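Local atomic coordinates of SusD-like protein BACOVA_02651 (Bacteroides ovatus, PDB entry 5E75), a protein that binds polysaccharide at the surface of the cell and probably captures xyloglucan before its transport into the periplasm for degradation. Residues 208-211 with 212-216. Sequence-based numbering, arbitrary orientation.
Sequences LELA and RQYAS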
ATOM      1  N   LEU A 208       2.378   5.250  21.740  1.00 11.28           N
ATOM      2  CA  LEU A 208       3.241   4.075  21.605  1.00 11.22           C
ATOM      3  C   LEU A 208       2.673   2.889  22.372  1.00 11.05           C
ATOM      4  O   LEU A 208       2.661   1.756  21.893  1.00 12.31           O
ATOM      5  CB  LEU A 208       4.668   4.374  22.058  1.00 12.03           C
ATOM      6  CG  LEU A 208       5.506   5.261  21.142  1.00 10.62           C
ATOM      7  CD1 LEU A 208       6.822   5.611  21.838  1.00 13.38           C
ATOM      8  CD2 LEU A 208       5.776   4.555  19.819  1.00 12.89           C
ATOM      9  N   GLU A 209       2.206   3.154  23.587  1.00 11.12           N
ATOM     10  CA  GLU A 209       1.648   2.097  24.409  1.00 13.59           C
ATOM     11  C   GLU A 209       0.410   1.499  23.743  1.00 12.48           C
ATOM     12  O   GLU A 209       0.255   0.289  23.690  1.00 12.11           O
ATOM     13  CB  GLU A 209       1.322   2.631  25.809  1.00 15.62           C
ATOM     14  CG  GLU A 209       0.651   1.628  26.725  1.00 18.20           C
ATOM     15  CD  GLU A 209       1.479   0.385  26.964  1.00 24.10           C
ATOM     16  OE1 GLU A 209       2.723   0.457  26.847  1.00 27.90           O
ATOM     17  OE2 GLU A 209       0.889  -0.674  27.264  1.00 29.26           O
ATOM     18  N   LEU A 210      -0.481   2.351  23.248  1.00 12.28           N
ATOM     19  CA  LEU A 210      -1.660   1.863  22.546  1.00 11.86           C
ATOM     20  C   LEU A 210      -1.315   1.067  21.274  1.00 10.01           C
ATOM     21  O   LEU A 210      -1.893   0.014  21.027  1.00 11.35           O
ATOM     22  CB  LEU A 210      -2.596   3.028  22.225  1.00 12.64           C
ATOM     23  CG  LEU A 210      -3.321   3.604  23.448  1.00 14.28           C
ATOM     24  CD1 LEU A 210      -3.884   4.992  23.149  1.00 15.45           C
ATOM     25  CD2 LEU A 210      -4.405   2.673  23.897  1.00 20.04           C
ATOM     26  N   ALA A 211      -0.358   1.547  20.485  1.00 11.30           N
ATOM     27  CA  ALA A 211       0.101   0.806  19.311  1.00  9.95           C
ATOM     28  C   ALA A 211       0.608  -0.583  19.712  1.00 10.03           C
ATOM     29  O   ALA A 211       0.310  -1.587  19.068  1.00 11.09           O
ATOM     30  CB  ALA A 211       1.183   1.585  18.598  1.00 11.19           C
ATOM     31  N   ARG A 212       1.387  -0.635  20.793  1.00 11.26           N
ATOM     32  CA  ARG A 212       1.881  -1.929  21.280  1.00 11.51           C
ATOM     33  C   ARG A 212       0.749  -2.836  21.736  1.00 10.81           C
ATOM     34  O   ARG A 212       0.755  -4.029  21.474  1.00 12.63           O
ATOM     35  CB  ARG A 212       2.865  -1.749  22.435  1.00 11.64           C
ATOM     36  CG  ARG A 212       4.223  -1.221  22.013  1.00 12.57           C
ATOM     37  CD  ARG A 212       5.221  -1.330  23.144  1.00 13.27           C
ATOM     38  NE  ARG A 212       4.878  -0.509  24.304  1.00 13.86           N
ATOM     39  CZ  ARG A 212       5.335   0.722  24.528  1.00 12.89           C
ATOM     40  NH1 ARG A 212       6.139   1.324  23.667  1.00 14.89           N
ATOM     41  NH2 ARG A 212       4.987   1.366  25.633  1.00 15.24           N
ATOM     42  N   GLN A 213      -0.218  -2.275  22.449  1.00 11.57           N
ATOM     43  CA  GLN A 213      -1.322  -3.085  22.930  1.00 12.94           C
ATOM     44  C   GLN A 213      -2.128  -3.700  21.785  1.00 11.60           C
ATOM     45  O   GLN A 213      -2.416  -4.891  21.800  1.00 14.08           O
ATOM     46  CB  GLN A 213      -2.224  -2.255  23.832  1.00 14.93           C
ATOM     47  CG  GLN A 213      -1.614  -1.951  25.186  1.00 19.80           C
ATOM     48  CD  GLN A 213      -2.556  -1.147  26.055  1.00 27.42           C
ATOM     49  OE1 GLN A 213      -2.421   0.069  26.177  1.00 37.72           O
ATOM     50  NE2 GLN A 213      -3.528  -1.823  26.649  1.00 43.64           N
ATOM     51  N   TYR A 214      -2.487  -2.893  20.786  1.00 11.83           N
ATOM     52  CA  TYR A 214      -3.251  -3.420  19.663  1.00 11.36           C
ATOM     53  C   TYR A 214      -2.420  -4.377  18.800  1.00 11.87           C
ATOM     54  O   TYR A 214      -2.912  -5.427  18.396  1.00 12.41           O
ATOM     55  CB  TYR A 214      -3.850  -2.278  18.826  1.00 12.03           C
ATOM     56  CG  TYR A 214      -5.035  -1.650  19.514  1.00 12.76           C
ATOM     57  CD1 TYR A 214      -6.253  -2.296  19.539  1.00 13.73           C
ATOM     58  CD2 TYR A 214      -4.931  -0.430  20.164  1.00 12.51           C
ATOM     59  CE1 TYR A 214      -7.343  -1.748  20.189  1.00 14.34           C
ATOM     60  CE2 TYR A 214      -6.013   0.126  20.825  1.00 14.39           C
ATOM     61  CZ  TYR A 214      -7.217  -0.531  20.825  1.00 15.49           C
ATOM     62  OH  TYR A 214      -8.293   0.044  21.484  1.00 20.09           O
ATOM     63  N   ALA A 215      -1.176  -4.011  18.502  1.00 11.08           N
ATOM     64  CA  ALA A 215      -0.367  -4.862  17.647  1.00  9.75           C
ATOM     65  C   ALA A 215      -0.024  -6.181  18.352  1.00 10.04           C
ATOM     66  O   ALA A 215      -0.080  -7.241  17.747  1.00 10.93           O
ATOM     67  CB  ALA A 215       0.906  -4.142  17.199  1.00 11.37           C
ATOM     68  N   SER A 216       0.308  -6.117  19.642  1.00 10.43           N
ATOM     69  CA  SER A 216       0.671  -7.335  20.369  1.00 11.50           C
ATOM     70  C   SER A 216      -0.510  -8.293  20.440  1.00 11.99           C
ATOM     71  O   SER A 216      -0.346  -9.497  20.321  1.00 12.99           O
ATOM     72  CB  SER A 216       1.199  -7.031  21.769  1.00 15.39           C
ATOM     73  OG  SER A 216       0.218  -6.455  22.581  1.00 20.04           O
TER
HETATM   74  O   HOH W   1       3.212  -1.896  26.025  1.00 29.37           O
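Arg212, Gln213, Tyr214 and Ala215 each give their backbone N-H to the carbonyl oxygen four residues earlier, on Leu208, Glu209, Leu210 and Ala211, in the i to i+4 pattern of an unbroken alpha-helix; Tyr214 N lies 3.0 Å from Leu210 O. Along one flank, Glu209 and Arg212 form an i to i+3 salt bridge, OE1 to NH2 2.7 Å, with the carboxylate and guanidinium planes turned 65° apart. Arg212 bends at chi3 (-64°), which folds the guanidinium back over the preceding turn, with Leu208 O and Glu209 CA over one face, both toward its rim; NH1 hydrogen-bonds Ala370 O. A water closes the link, donating to Glu209 OE1 and accepting from Arg212 NE at 2.8 Å, in the guanidinium plane. Gln213 lies beside the same carboxylate, its CG 3.5 Å from Glu209 OE2. The Tyr214 ring turns its edge to the previous turn, CD2 3.2 Å from Leu210 O. Ser216 OG and N grip Arg212 O from opposite faces of its plane, OG at 2.7 Å. A leucine in place of Arg212 would probably leave the Glu209 carboxylate without its charged mate and Ala370 O without its NH1 donor. In this largely helical SusD-family protein, helix 205-221 packs against two others: Leu210, Tyr214 and Ala215 meet Tyr191, Leu187 and Ala188 of helix 180-195, while Ala211 rests on Ala370, Arg212 on Cys371 and Ser216 on Tyr367 of helix 360-372.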